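Leucine aminopeptidase (Legionella pneumophila, PDB 5GNE) probably removes amino acids from the N-termini of peptides, as a zinc-dependent aminopeptidase of the M28 peptidase family. Local coordinates at residues A216-S221 with L364-I369; I209-E214 with E356-F361; N118-S123 with A138-Q143; T291-E296 with V370-N375. All coordinates share one frame; numbering follows the deposited sequence.

Interaction 1. Residues A216-S221 with L364-I369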
loop_
_atom_site.group_PDB
_atom_site.type_symbol
_atom_site.label_atom_id
_atom_site.label_comp_id
_atom_site.label_asym_id
_atom_site.label_seq_id
_atom_site.Cartn_x
_atom_site.Cartn_y
_atom_site.Cartn_z
ATOM N N ALA A 216 -5.658 7.316 -11.671
ATOM C CA ALA A 216 -6.187 6.478 -12.755
ATOM C C ALA A 216 -7.119 7.270 -13.655
ATOM O O ALA A 216 -7.079 7.146 -14.872
ATOM C CB ALA A 216 -6.910 5.247 -12.202
ATOM N N ARG A 217 -7.965 8.086 -13.061
ATOM C CA ARG A 217 -8.935 8.798 -13.859
ATOM C C ARG A 217 -8.296 9.908 -14.687
ATOM O O ARG A 217 -8.630 10.090 -15.857
ATOM C CB ARG A 217 -9.983 9.420 -12.948
ATOM C CG ARG A 217 -11.102 10.157 -13.686
ATOM C CD ARG A 217 -11.916 11.034 -12.726
ATOM N NE ARG A 217 -11.173 12.250 -12.410
ATOM C CZ ARG A 217 -10.962 13.239 -13.278
ATOM N NH1 ARG A 217 -11.464 13.163 -14.502
ATOM N NH2 ARG A 217 -10.259 14.307 -12.920
ATOM N N VAL A 218 -7.362 10.636 -14.092
ATOM C CA VAL A 218 -6.557 11.578 -14.855
ATOM C C VAL A 218 -5.845 10.918 -16.041
ATOM O O VAL A 218 -5.936 11.401 -17.170
ATOM C CB VAL A 218 -5.545 12.286 -13.952
ATOM C CG1 VAL A 218 -4.563 13.087 -14.792
ATOM C CG2 VAL A 218 -6.293 13.196 -12.987
ATOM N N VAL A 219 -5.189 9.791 -15.795
ATOM C CA VAL A 219 -4.539 9.032 -16.862
ATOM C C VAL A 219 -5.522 8.629 -17.984
ATOM O O VAL A 219 -5.193 8.747 -19.159
ATOM C CB VAL A 219 -3.859 7.761 -16.301
ATOM C CG1 VAL A 219 -3.503 6.808 -17.420
ATOM C CG2 VAL A 219 -2.611 8.121 -15.485
ATOM N N PHE A 220 -6.740 8.216 -17.640
ATOM C CA PHE A 220 -7.728 7.864 -18.669
ATOM C C PHE A 220 -8.111 9.076 -19.517
ATOM O O PHE A 220 -8.337 8.959 -20.727
ATOM C CB PHE A 220 -9.009 7.261 -18.065
ATOM C CG PHE A 220 -8.912 5.795 -17.708
ATOM C CD1 PHE A 220 -8.632 4.859 -18.668
ATOM C CD2 PHE A 220 -9.171 5.354 -16.425
ATOM C CE1 PHE A 220 -8.559 3.510 -18.345
ATOM C CE2 PHE A 220 -9.103 4.007 -16.098
ATOM C CZ PHE A 220 -8.801 3.091 -17.052
ATOM N N SER A 221 -8.205 10.233 -18.877
ATOM C CA SER A 221 -8.598 11.456 -19.572
ATOM C C SER A 221 -7.404 12.170 -20.227
ATOM O O SER A 221 -7.584 13.150 -20.933
ATOM C CB SER A 221 -9.326 12.394 -18.616
ATOM O OG SER A 221 -8.485 12.726 -17.536
ATOM N N LEU A 364 2.032 14.247 -6.921
ATOM C CA LEU A 364 3.231 13.435 -6.835
ATOM C C LEU A 364 3.107 12.158 -7.632
ATOM O O LEU A 364 3.944 11.872 -8.463
ATOM C CB LEU A 364 3.547 13.101 -5.383
ATOM C CG LEU A 364 4.749 12.167 -5.236
ATOM C CD1 LEU A 364 5.992 12.787 -5.831
ATOM C CD2 LEU A 364 4.960 11.845 -3.760
ATOM N N GLY A 365 2.025 11.421 -7.402
ATOM C CA GLY A 365 1.708 10.230 -8.166
ATOM C C GLY A 365 1.730 10.410 -9.675
ATOM O O GLY A 365 2.273 9.567 -10.413
ATOM N N LEU A 366 1.151 11.505 -10.151
ATOM C CA LEU A 366 1.066 11.725 -11.594
ATOM C C LEU A 366 2.427 12.087 -12.197
ATOM O O LEU A 366 2.758 11.623 -13.280
ATOM C CB LEU A 366 0.025 12.794 -11.896
ATOM C CG LEU A 366 -1.420 12.299 -11.722
ATOM C CD1 LEU A 366 -2.470 13.409 -11.808
ATOM C CD2 LEU A 366 -1.738 11.230 -12.733
ATOM N N ALA A 367 3.219 12.910 -11.510
ATOM C CA ALA A 367 4.599 13.180 -11.943
ATOM C C ALA A 367 5.414 11.868 -11.995
ATOM O O ALA A 367 6.173 11.591 -12.950
ATOM C CB ALA A 367 5.251 14.179 -11.027
ATOM N N PHE A 368 5.248 11.066 -10.948
ATOM C CA PHE A 368 5.827 9.735 -10.883
ATOM C C PHE A 368 5.469 8.917 -12.124
ATOM O O PHE A 368 6.338 8.405 -12.821
ATOM C CB PHE A 368 5.341 9.065 -9.606
ATOM C CG PHE A 368 6.029 7.779 -9.275
ATOM C CD1 PHE A 368 7.283 7.772 -8.678
ATOM C CD2 PHE A 368 5.373 6.570 -9.475
ATOM C CE1 PHE A 368 7.894 6.559 -8.338
ATOM C CE2 PHE A 368 5.969 5.371 -9.144
ATOM C CZ PHE A 368 7.230 5.364 -8.567
ATOM N N ILE A 369 4.177 8.833 -12.412
ATOM C CA ILE A 369 3.696 8.093 -13.564
ATOM C C ILE A 369 4.204 8.670 -14.894
ATOM O O ILE A 369 4.588 7.930 -15.789
ATOM C CB ILE A 369 2.171 8.047 -13.577
ATOM C CG1 ILE A 369 1.656 7.102 -12.494
ATOM C CG2 ILE A 369 1.658 7.543 -14.902
ATOM C CD1 ILE A 369 0.164 7.102 -12.431
#
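Val218 and Val219 of helix 202-221 pack against Leu366 and Ile369 of helix 355-373 in a helix-helix contact of the alpha/beta peptidase domain. The segment axes approach to 10.8 Å and cross at -49°, so branched apolar side chains fill the space between the two backbones; the nearest CA pair, Val219 and Leu366, is 8.1 Å apart. The main bridge is made by the methyls of Leu366. Its CD1 comes within 3.7 Å of Val218 CG1 and 4.0 Å of Val218 CG2, leaning on both branches of the valine, while its CD2 lies between the two valines, 4.0 Å from Val218 CG1 and 4.2 Å from Val219 CG2. That Val219 methyl also faces Ile369 CD1 at 4.3 Å, which adds the next turn of helix 355-373 to the contact. With chi1 at -74°, the CG of Leu366 is placed opposite its carbonyl carbon, and the fork of the side chain projects across the interface. All four residues are buried. Ala216 and Ile369 both rest on Phe232 of strand 230-235, placing both helices on one side of the central sheet. The crossing angle is consistent with ridges-into-grooves packing in the helical layer of an M28 alpha/beta fold.

Interaction 2. Residues I209-E214 with E356-F361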
loop_
_atom_site.group_PDB
_atom_site.type_symbol
_atom_site.label_atom_id
_atom_site.label_comp_id
_atom_site.label_asym_id
_atom_site.label_seq_id
_atom_site.Cartn_x
_atom_site.Cartn_y
_atom_site.Cartn_z
ATOM N N ILE A 209 -6.345 5.132 -1.294
ATOM C CA ILE A 209 -7.218 4.639 -2.352
ATOM C C ILE A 209 -7.753 5.787 -3.206
ATOM O O ILE A 209 -7.720 5.731 -4.434
ATOM C CB ILE A 209 -8.427 3.877 -1.782
ATOM C CG1 ILE A 209 -7.989 2.542 -1.194
ATOM C CG2 ILE A 209 -9.480 3.675 -2.871
ATOM C CD1 ILE A 209 -7.530 1.553 -2.243
ATOM N N SER A 210 -8.256 6.830 -2.562
ATOM C CA SER A 210 -8.839 7.925 -3.330
ATOM C C SER A 210 -7.795 8.562 -4.248
ATOM O O SER A 210 -8.078 8.912 -5.396
ATOM C CB SER A 210 -9.465 8.975 -2.393
ATOM O OG SER A 210 -8.466 9.752 -1.747
ATOM N N VAL A 211 -6.597 8.755 -3.719
ATOM C CA VAL A 211 -5.536 9.384 -4.490
ATOM C C VAL A 211 -5.205 8.611 -5.758
ATOM O O VAL A 211 -5.063 9.197 -6.830
ATOM C CB VAL A 211 -4.284 9.569 -3.629
ATOM C CG1 VAL A 211 -3.047 9.896 -4.487
ATOM C CG2 VAL A 211 -4.561 10.677 -2.586
ATOM N N GLU A 212 -5.110 7.294 -5.654
ATOM C CA GLU A 212 -4.742 6.502 -6.820
ATOM C C GLU A 212 -5.909 6.377 -7.770
ATOM O O GLU A 212 -5.694 6.247 -8.989
ATOM C CB GLU A 212 -4.185 5.122 -6.417
ATOM C CG GLU A 212 -5.173 4.117 -5.875
ATOM C CD GLU A 212 -4.543 2.731 -5.685
ATOM O OE1 GLU A 212 -3.474 2.444 -6.275
ATOM O OE2 GLU A 212 -5.101 1.937 -4.905
ATOM N N LEU A 213 -7.132 6.409 -7.245
ATOM C CA LEU A 213 -8.305 6.381 -8.124
ATOM C C LEU A 213 -8.338 7.624 -8.988
ATOM O O LEU A 213 -8.547 7.527 -10.194
ATOM C CB LEU A 213 -9.602 6.267 -7.331
ATOM C CG LEU A 213 -10.147 4.837 -7.326
ATOM C CD1 LEU A 213 -11.350 4.737 -6.426
ATOM C CD2 LEU A 213 -10.496 4.361 -8.748
ATOM N N GLU A 214 -8.062 8.782 -8.393
ATOM C CA GLU A 214 -7.939 10.014 -9.178
ATOM C C GLU A 214 -6.781 9.958 -10.192
ATOM O O GLU A 214 -6.895 10.457 -11.326
ATOM C CB GLU A 214 -7.789 11.231 -8.260
ATOM C CG GLU A 214 -7.747 12.584 -8.985
ATOM C CD GLU A 214 -8.936 12.843 -9.921
ATOM O OE1 GLU A 214 -9.977 12.156 -9.805
ATOM O OE2 GLU A 214 -8.833 13.760 -10.768
ATOM N N GLU A 356 -6.202 19.500 0.466
ATOM C CA GLU A 356 -5.020 20.055 -0.198
ATOM C C GLU A 356 -3.876 19.019 -0.196
ATOM O O GLU A 356 -3.176 18.832 -1.205
ATOM C CB GLU A 356 -4.537 21.337 0.504
ATOM C CG GLU A 356 -3.414 22.088 -0.227
ATOM C CD GLU A 356 -3.162 23.492 0.313
ATOM O OE1 GLU A 356 -3.141 24.454 -0.482
ATOM O OE2 GLU A 356 -2.968 23.636 1.537
ATOM N N HIS A 357 -3.763 18.298 0.914
ATOM C CA HIS A 357 -2.718 17.299 1.120
ATOM C C HIS A 357 -2.827 16.100 0.163
ATOM O O HIS A 357 -1.851 15.687 -0.453
ATOM C CB HIS A 357 -2.794 16.851 2.591
ATOM C CG HIS A 357 -1.491 16.414 3.177
ATOM N ND1 HIS A 357 -0.305 17.077 2.951
ATOM C CD2 HIS A 357 -1.203 15.449 4.088
ATOM C CE1 HIS A 357 0.666 16.496 3.627
ATOM N NE2 HIS A 357 0.140 15.512 4.339
ATOM N N MET A 358 -4.042 15.612 -0.012
ATOM C CA MET A 358 -4.339 14.568 -0.972
ATOM C C MET A 358 -4.102 15.012 -2.399
ATOM O O MET A 358 -3.507 14.266 -3.202
ATOM C CB MET A 358 -5.771 14.129 -0.793
ATOM C CG MET A 358 -5.998 13.525 0.566
ATOM S SD MET A 358 -7.604 12.780 0.666
ATOM C CE MET A 358 -7.595 12.305 2.336
ATOM N N VAL A 359 -4.531 16.234 -2.712
ATOM C CA VAL A 359 -4.269 16.775 -4.035
ATOM C C VAL A 359 -2.761 16.745 -4.294
ATOM O O VAL A 359 -2.333 16.366 -5.371
ATOM C CB VAL A 359 -4.794 18.233 -4.205
ATOM C CG1 VAL A 359 -4.166 18.880 -5.440
ATOM C CG2 VAL A 359 -6.309 18.260 -4.319
ATOM N N ASN A 360 -1.948 17.108 -3.304
ATOM C CA ASN A 360 -0.494 17.069 -3.493
ATOM C C ASN A 360 0.038 15.639 -3.723
ATOM O O ASN A 360 0.889 15.437 -4.585
ATOM C CB ASN A 360 0.232 17.734 -2.324
ATOM C CG ASN A 360 0.180 19.281 -2.389
ATOM O OD1 ASN A 360 -0.059 19.876 -3.456
ATOM N ND2 ASN A 360 0.425 19.929 -1.248
ATOM N N PHE A 361 -0.457 14.651 -2.971
ATOM C CA PHE A 361 -0.110 13.246 -3.251
ATOM C C PHE A 361 -0.566 12.809 -4.647
ATOM O O PHE A 361 0.147 12.073 -5.334
ATOM C CB PHE A 361 -0.717 12.309 -2.213
ATOM C CG PHE A 361 0.032 12.267 -0.916
ATOM C CD1 PHE A 361 -0.290 13.140 0.111
ATOM C CD2 PHE A 361 1.068 11.367 -0.729
ATOM C CE1 PHE A 361 0.406 13.124 1.320
ATOM C CE2 PHE A 361 1.762 11.335 0.483
ATOM C CZ PHE A 361 1.430 12.217 1.507
#
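Phe361, whose CB faces Val211 across the contact, turns its ring back along its own helix: CE1 stands 3.8 Å above one face of the His357 imidazole, over its centre, and the backbone C of His357 lies at the edge of the phenyl ring, in its plane. The ring is thereby swung off helix 202-221, leaving its CB and backbone to meet the valine. Val211 spans one turn of helix 355-373 with its two branches. CG1 comes 3.8 Å from Phe361 C and 4.1 Å from Phe361 CB, and CG2 sits 3.8 Å from Met358 O. This close fit agrees with an axis separation of 9.4 Å at a crossing angle of -50° and with a CA distance of 6.4 Å between Val211 and Met358. At the side, the extended chain of Met358 brings SD to 4.0 Å from Ser210 OG. The serine hydroxyl is bonded to Ser207 O in the preceding turn, so its contact with the sulfur is packing. Asn118 of helix 111-123 also lies against Met358. Helix 202-221 carries Asp204, a ligand of both zinc ions, and the side chain of Phe361 is about 12 Å from a bound zinc ion; the arrangement is helix-helix packing in an M28 alpha/beta fold, on the helix that bears this ligand.

Interaction 3. Residues N118-S123 with A138-Q143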
loop_
_atom_site.group_PDB
_atom_site.type_symbol
_atom_site.label_atom_id
_atom_site.label_comp_id
_atom_site.label_asym_id
_atom_site.label_seq_id
_atom_site.Cartn_x
_atom_site.Cartn_y
_atom_site.Cartn_z
ATOM N N ASN A 118 -13.444 9.418 -0.884
ATOM C CA ASN A 118 -13.339 9.317 0.564
ATOM C C ASN A 118 -14.692 9.244 1.235
ATOM O O ASN A 118 -14.877 8.460 2.164
ATOM C CB ASN A 118 -12.553 10.483 1.130
ATOM C CG ASN A 118 -11.083 10.358 0.862
ATOM O OD1 ASN A 118 -10.430 9.431 1.357
ATOM N ND2 ASN A 118 -10.543 11.282 0.071
ATOM N N GLN A 119 -15.645 10.043 0.768
ATOM C CA GLN A 119 -16.973 10.007 1.364
ATOM C C GLN A 119 -17.598 8.627 1.206
ATOM O O GLN A 119 -18.217 8.126 2.133
ATOM C CB GLN A 119 -17.892 11.066 0.738
ATOM C CG GLN A 119 -17.528 12.494 1.077
ATOM C CD GLN A 119 -18.431 13.493 0.384
ATOM O OE1 GLN A 119 -18.522 13.519 -0.847
ATOM N NE2 GLN A 119 -19.118 14.315 1.176
ATOM N N HIS A 120 -17.395 7.984 0.058
ATOM C CA HIS A 120 -17.999 6.675 -0.139
ATOM C C HIS A 120 -17.364 5.605 0.757
ATOM O O HIS A 120 -18.081 4.877 1.447
ATOM C CB HIS A 120 -17.914 6.251 -1.603
ATOM C CG HIS A 120 -18.517 4.904 -1.872
ATOM N ND1 HIS A 120 -19.879 4.691 -1.942
ATOM C CD2 HIS A 120 -17.937 3.689 -2.055
ATOM C CE1 HIS A 120 -20.112 3.410 -2.171
ATOM N NE2 HIS A 120 -18.951 2.782 -2.251
ATOM N N LEU A 121 -16.038 5.518 0.764
ATOM C CA LEU A 121 -15.348 4.452 1.502
ATOM C C LEU A 121 -15.536 4.597 3.004
ATOM O O LEU A 121 -15.599 3.613 3.747
ATOM C CB LEU A 121 -13.849 4.435 1.191
ATOM C CG LEU A 121 -13.519 4.127 -0.267
ATOM C CD1 LEU A 121 -12.029 4.287 -0.528
ATOM C CD2 LEU A 121 -14.028 2.733 -0.645
ATOM N N THR A 122 -15.545 5.846 3.444
ATOM C CA THR A 122 -15.642 6.143 4.848
ATOM C C THR A 122 -17.091 6.029 5.352
ATOM O O THR A 122 -17.337 6.082 6.554
ATOM C CB THR A 122 -15.088 7.539 5.121
ATOM O OG1 THR A 122 -14.597 7.587 6.460
ATOM C CG2 THR A 122 -16.177 8.601 4.928
ATOM N N SER A 123 -18.044 5.867 4.436
ATOM C CA SER A 123 -19.437 5.710 4.838
ATOM C C SER A 123 -19.714 4.261 5.261
ATOM O O SER A 123 -20.683 3.996 5.970
ATOM C CB SER A 123 -20.391 6.148 3.725
ATOM O OG SER A 123 -20.529 5.146 2.734
ATOM N N ALA A 138 -13.965 -3.710 -1.952
ATOM C CA ALA A 138 -13.096 -4.235 -2.993
ATOM C C ALA A 138 -13.853 -4.292 -4.311
ATOM O O ALA A 138 -13.346 -3.853 -5.340
ATOM C CB ALA A 138 -12.562 -5.603 -2.610
ATOM N N GLN A 139 -15.074 -4.816 -4.278
ATOM C CA GLN A 139 -15.879 -4.899 -5.501
ATOM C C GLN A 139 -16.152 -3.529 -6.080
ATOM O O GLN A 139 -16.096 -3.335 -7.292
ATOM C CB GLN A 139 -17.193 -5.639 -5.253
ATOM C CG GLN A 139 -16.964 -7.070 -4.855
ATOM C CD GLN A 139 -18.208 -7.760 -4.387
ATOM O OE1 GLN A 139 -19.056 -7.165 -3.724
ATOM N NE2 GLN A 139 -18.331 -9.036 -4.727
ATOM N N TRP A 140 -16.473 -2.592 -5.204
ATOM C CA TRP A 140 -16.657 -1.201 -5.591
ATOM C C TRP A 140 -15.455 -0.659 -6.385
ATOM O O TRP A 140 -15.600 -0.099 -7.474
ATOM C CB TRP A 140 -16.923 -0.355 -4.348
ATOM C CG TRP A 140 -17.243 1.055 -4.661
ATOM C CD1 TRP A 140 -18.455 1.554 -5.055
ATOM C CD2 TRP A 140 -16.351 2.172 -4.595
ATOM N NE1 TRP A 140 -18.369 2.906 -5.241
ATOM C CE2 TRP A 140 -17.089 3.315 -4.975
ATOM C CE3 TRP A 140 -15.000 2.318 -4.254
ATOM C CZ2 TRP A 140 -16.525 4.591 -5.022
ATOM C CZ3 TRP A 140 -14.434 3.588 -4.309
ATOM C CH2 TRP A 140 -15.197 4.708 -4.693
ATOM N N PHE A 141 -14.270 -0.830 -5.819
ATOM C CA PHE A 141 -13.054 -0.329 -6.423
ATOM C C PHE A 141 -12.883 -0.858 -7.833
ATOM O O PHE A 141 -12.611 -0.092 -8.759
ATOM C CB PHE A 141 -11.845 -0.724 -5.563
ATOM C CG PHE A 141 -10.524 -0.305 -6.132
ATOM C CD1 PHE A 141 -9.826 -1.147 -6.991
ATOM C CD2 PHE A 141 -9.967 0.913 -5.782
ATOM C CE1 PHE A 141 -8.607 -0.776 -7.521
ATOM C CE2 PHE A 141 -8.740 1.304 -6.282
ATOM C CZ PHE A 141 -8.050 0.454 -7.165
ATOM N N LYS A 142 -13.095 -2.165 -7.996
ATOM C CA LYS A 142 -12.918 -2.821 -9.294
ATOM C C LYS A 142 -13.852 -2.182 -10.303
ATOM O O LYS A 142 -13.472 -1.863 -11.430
ATOM C CB LYS A 142 -13.181 -4.328 -9.201
ATOM C CG LYS A 142 -12.692 -5.089 -10.440
ATOM C CD LYS A 142 -13.257 -6.500 -10.562
ATOM C CE LYS A 142 -12.737 -7.178 -11.825
ATOM N NZ LYS A 142 -13.440 -6.685 -13.054
ATOM N N GLN A 143 -15.089 -2.021 -9.887
ATOM C CA GLN A 143 -16.111 -1.470 -10.754
ATOM C C GLN A 143 -15.842 0.000 -11.085
ATOM O O GLN A 143 -16.134 0.441 -12.199
ATOM C CB GLN A 143 -17.474 -1.674 -10.106
ATOM C CG GLN A 143 -18.537 -0.726 -10.545
ATOM C CD GLN A 143 -19.740 -0.844 -9.654
ATOM O OE1 GLN A 143 -20.405 -1.880 -9.632
ATOM N NE2 GLN A 143 -20.002 0.196 -8.868
#
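An offset stack between His120 and Trp140 joins the end of helix 111-123 to the middle of helix 132-151, two helices consecutive in the sequence, in a partly buried contact. The ring geometry supports this assignment. The imidazole and the five-membered ring of the indole have centroids 3.7 Å apart and planes inclined by 23°. His120 CD2 lies over the centre of the indole system, 3.1 Å above its plane, whereas Trp140 NE1 comes over the imidazole nearer its rim, so each ring offers a face to the other. His120 NE2 and Trp140 NE1 are only 3.0 Å apart, but the approach is face on and the angle is too poor for a hydrogen bond; the spacing is unusually short for a stack and, at 2.50 Å resolution, should not be pressed. Both side chains leave their helices extended, each CG anti to the backbone N (chi1 180° and -175°), and they run antiparallel past one another.

Leu121, next to the histidine, completes the contact: its CD2 reaches Trp140 CE3 at 3.8 Å, obliquely to the indole. Around the stack, the ring of Tyr124 meets His120 edge-to-face. At the end of the segment, His120 O accepts from Ser123 OG (2.8 Å) and from Ser123 N, both on the same face of its carbonyl plane. Leu121 continues onto Ile209 and Trp140 onto Leu213, both of helix 202-221. The contact is thus an offset aromatic stack joining two sequential helices of an M28-type alpha/beta fold, both of which also pack on helix 202-221.

Interaction 4. Residues T291-E296 with V370-N375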
loop_
_atom_site.group_PDB
_atom_site.type_symbol
_atom_site.label_atom_id
_atom_site.label_comp_id
_atom_site.label_asym_id
_atom_site.label_seq_id
_atom_site.Cartn_x
_atom_site.Cartn_y
_atom_site.Cartn_z
ATOM N N THR A 291 13.523 6.593 -4.137
ATOM C CA THR A 291 13.174 7.595 -3.123
ATOM C C THR A 291 13.798 8.966 -3.393
ATOM O O THR A 291 13.123 9.988 -3.234
ATOM C CB THR A 291 13.568 7.109 -1.710
ATOM O OG1 THR A 291 12.869 5.883 -1.429
ATOM C CG2 THR A 291 13.216 8.151 -0.650
ATOM N N GLU A 292 15.048 9.010 -3.852
ATOM C CA GLU A 292 15.622 10.303 -4.211
ATOM C C GLU A 292 14.835 10.884 -5.380
ATOM O O GLU A 292 14.580 12.085 -5.421
ATOM C CB GLU A 292 17.121 10.208 -4.562
ATOM C CG GLU A 292 17.966 9.324 -3.655
ATOM C CD GLU A 292 19.387 9.044 -4.190
ATOM O OE1 GLU A 292 19.680 9.379 -5.360
ATOM O OE2 GLU A 292 20.213 8.483 -3.429
ATOM N N PHE A 293 14.430 10.019 -6.308
ATOM C CA PHE A 293 13.600 10.408 -7.447
ATOM C C PHE A 293 12.295 11.059 -6.982
ATOM O O PHE A 293 11.927 12.135 -7.455
ATOM C CB PHE A 293 13.322 9.177 -8.308
ATOM C CG PHE A 293 12.352 9.409 -9.457
ATOM C CD1 PHE A 293 12.674 10.254 -10.506
ATOM C CD2 PHE A 293 11.150 8.731 -9.502
ATOM C CE1 PHE A 293 11.807 10.427 -11.570
ATOM C CE2 PHE A 293 10.269 8.904 -10.570
ATOM C CZ PHE A 293 10.594 9.753 -11.598
ATOM N N THR A 294 11.606 10.412 -6.043
ATOM C CA THR A 294 10.353 10.950 -5.505
ATOM C C THR A 294 10.580 12.328 -4.862
ATOM O O THR A 294 9.803 13.262 -5.071
ATOM C CB THR A 294 9.721 9.967 -4.490
ATOM O OG1 THR A 294 9.598 8.668 -5.085
ATOM C CG2 THR A 294 8.338 10.448 -4.050
ATOM N N ALA A 295 11.658 12.446 -4.096
ATOM C CA ALA A 295 12.064 13.725 -3.506
ATOM C C ALA A 295 12.200 14.822 -4.574
ATOM O O ALA A 295 11.710 15.928 -4.388
ATOM C CB ALA A 295 13.358 13.574 -2.711
ATOM N N GLU A 296 12.846 14.531 -5.698
ATOM C CA GLU A 296 13.008 15.586 -6.689
ATOM C C GLU A 296 11.715 15.894 -7.437
ATOM O O GLU A 296 11.537 17.008 -7.917
ATOM C CB GLU A 296 14.036 15.201 -7.748
ATOM C CG GLU A 296 15.199 14.389 -7.269
ATOM C CD GLU A 296 16.083 13.940 -8.413
ATOM O OE1 GLU A 296 15.617 13.164 -9.281
ATOM O OE2 GLU A 296 17.249 14.361 -8.442
ATOM N N VAL A 370 4.242 9.988 -15.032
ATOM C CA VAL A 370 4.681 10.565 -16.304
ATOM C C VAL A 370 6.181 10.378 -16.492
ATOM O O VAL A 370 6.638 9.935 -17.548
ATOM C CB VAL A 370 4.332 12.072 -16.414
ATOM C CG1 VAL A 370 5.027 12.703 -17.608
ATOM C CG2 VAL A 370 2.833 12.254 -16.538
ATOM N N GLU A 371 6.971 10.744 -15.496
ATOM C CA GLU A 371 8.400 10.714 -15.724
ATOM C C GLU A 371 8.957 9.286 -15.835
ATOM O O GLU A 371 9.929 9.060 -16.568
ATOM C CB GLU A 371 9.121 11.522 -14.666
ATOM C CG GLU A 371 8.682 12.990 -14.690
ATOM C CD GLU A 371 9.233 13.765 -15.879
ATOM O OE1 GLU A 371 9.938 13.173 -16.712
ATOM O OE2 GLU A 371 8.988 14.984 -15.979
ATOM N N LEU A 372 8.344 8.326 -15.147
ATOM C CA LEU A 372 8.702 6.922 -15.378
ATOM C C LEU A 372 8.012 6.359 -16.638
ATOM O O LEU A 372 8.617 5.597 -17.406
ATOM C CB LEU A 372 8.346 6.082 -14.158
ATOM C CG LEU A 372 9.250 6.250 -12.936
ATOM C CD1 LEU A 372 8.727 5.452 -11.774
ATOM C CD2 LEU A 372 10.634 5.758 -13.282
ATOM N N GLY A 373 6.748 6.742 -16.836
ATOM C CA GLY A 373 5.904 6.228 -17.904
ATOM C C GLY A 373 6.368 6.581 -19.306
ATOM O O GLY A 373 6.099 5.863 -20.263
ATOM N N LEU A 374 7.067 7.705 -19.416
ATOM C CA LEU A 374 7.629 8.145 -20.678
ATOM C C LEU A 374 9.194 8.280 -20.654
ATOM O O LEU A 374 9.794 8.759 -21.607
ATOM C CB LEU A 374 6.987 9.493 -21.023
ATOM C CG LEU A 374 5.501 9.805 -20.931
ATOM C CD1 LEU A 374 5.257 11.310 -21.096
ATOM C CD2 LEU A 374 4.781 9.053 -22.047
ATOM N N ASN A 375 9.839 7.790 -19.596
ATOM C CA ASN A 375 11.320 7.760 -19.448
ATOM C C ASN A 375 12.075 9.061 -19.773
ATOM O O ASN A 375 12.147 9.975 -18.943
ATOM C CB ASN A 375 11.911 6.650 -20.297
ATOM C CG ASN A 375 11.219 5.339 -20.095
ATOM O OD1 ASN A 375 9.992 5.231 -20.193
ATOM N ND2 ASN A 375 12.008 4.318 -19.818
#
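Phe293 of helix 288-302 points its ring at the last turns of helix 355-373, a helix-helix contact in the alpha/beta peptidase domain made by one aromatic side chain against two neighbouring residues. Its CG is anti to the backbone N (chi1 174°), which lets the ring span the 9.8 Å that separates the CA atoms of Phe293 and Glu371. The two partners are met in different ways. Glu371 stands at the ring edge, with its CB near the plane of the phenyl group and 3.8 Å from Phe293 CZ; the two side chains cross at about a right angle, and the carboxylate plane is turned 87° from the ring. The bend of Glu371 at chi2 (-73°) carries its carboxylate away from the phenyl group, so only its aliphatic part packs there. The acid is held by Tyr301 OH and by the backbone N atoms of Asn97 and His98, which satisfy this buried group. Leu372 approaches obliquely, and its branched end reaches nearer the ring than its CB direction suggests. A further aromatic neighbour, Tyr94, meets the ring of Phe293. The leucine fork sits against the CE2-CZ side of the ring, Leu372 CG being 3.7 Å from Phe293 CE2 and 4.0 Å from Phe293 CZ.

Overall arrangement
Helix 355-373 takes part in interactions 2, 1 and 4, in that order along its length, while helix 202-221 serves as partner in both interaction 2 and interaction 1, whose centres are 10 Å apart. Interaction 3 comes first in the chain and closes before the others open; the remaining three interleave, their first segments coming in the order 2, 1, 4 and their second segments following in the same order. Interaction 3 touches interaction 2 through Ile209 with Leu121 and Leu213 with Trp140. Interactions 2 and 1 are joined along their shared helices, and interaction 1 touches interaction 4 through Phe368 with Phe293. Interactions 3 and 4 lie 28 Å apart between centres. Helix 355-373 thus packs on helix 202-221, which carries the zinc ligand Asp204.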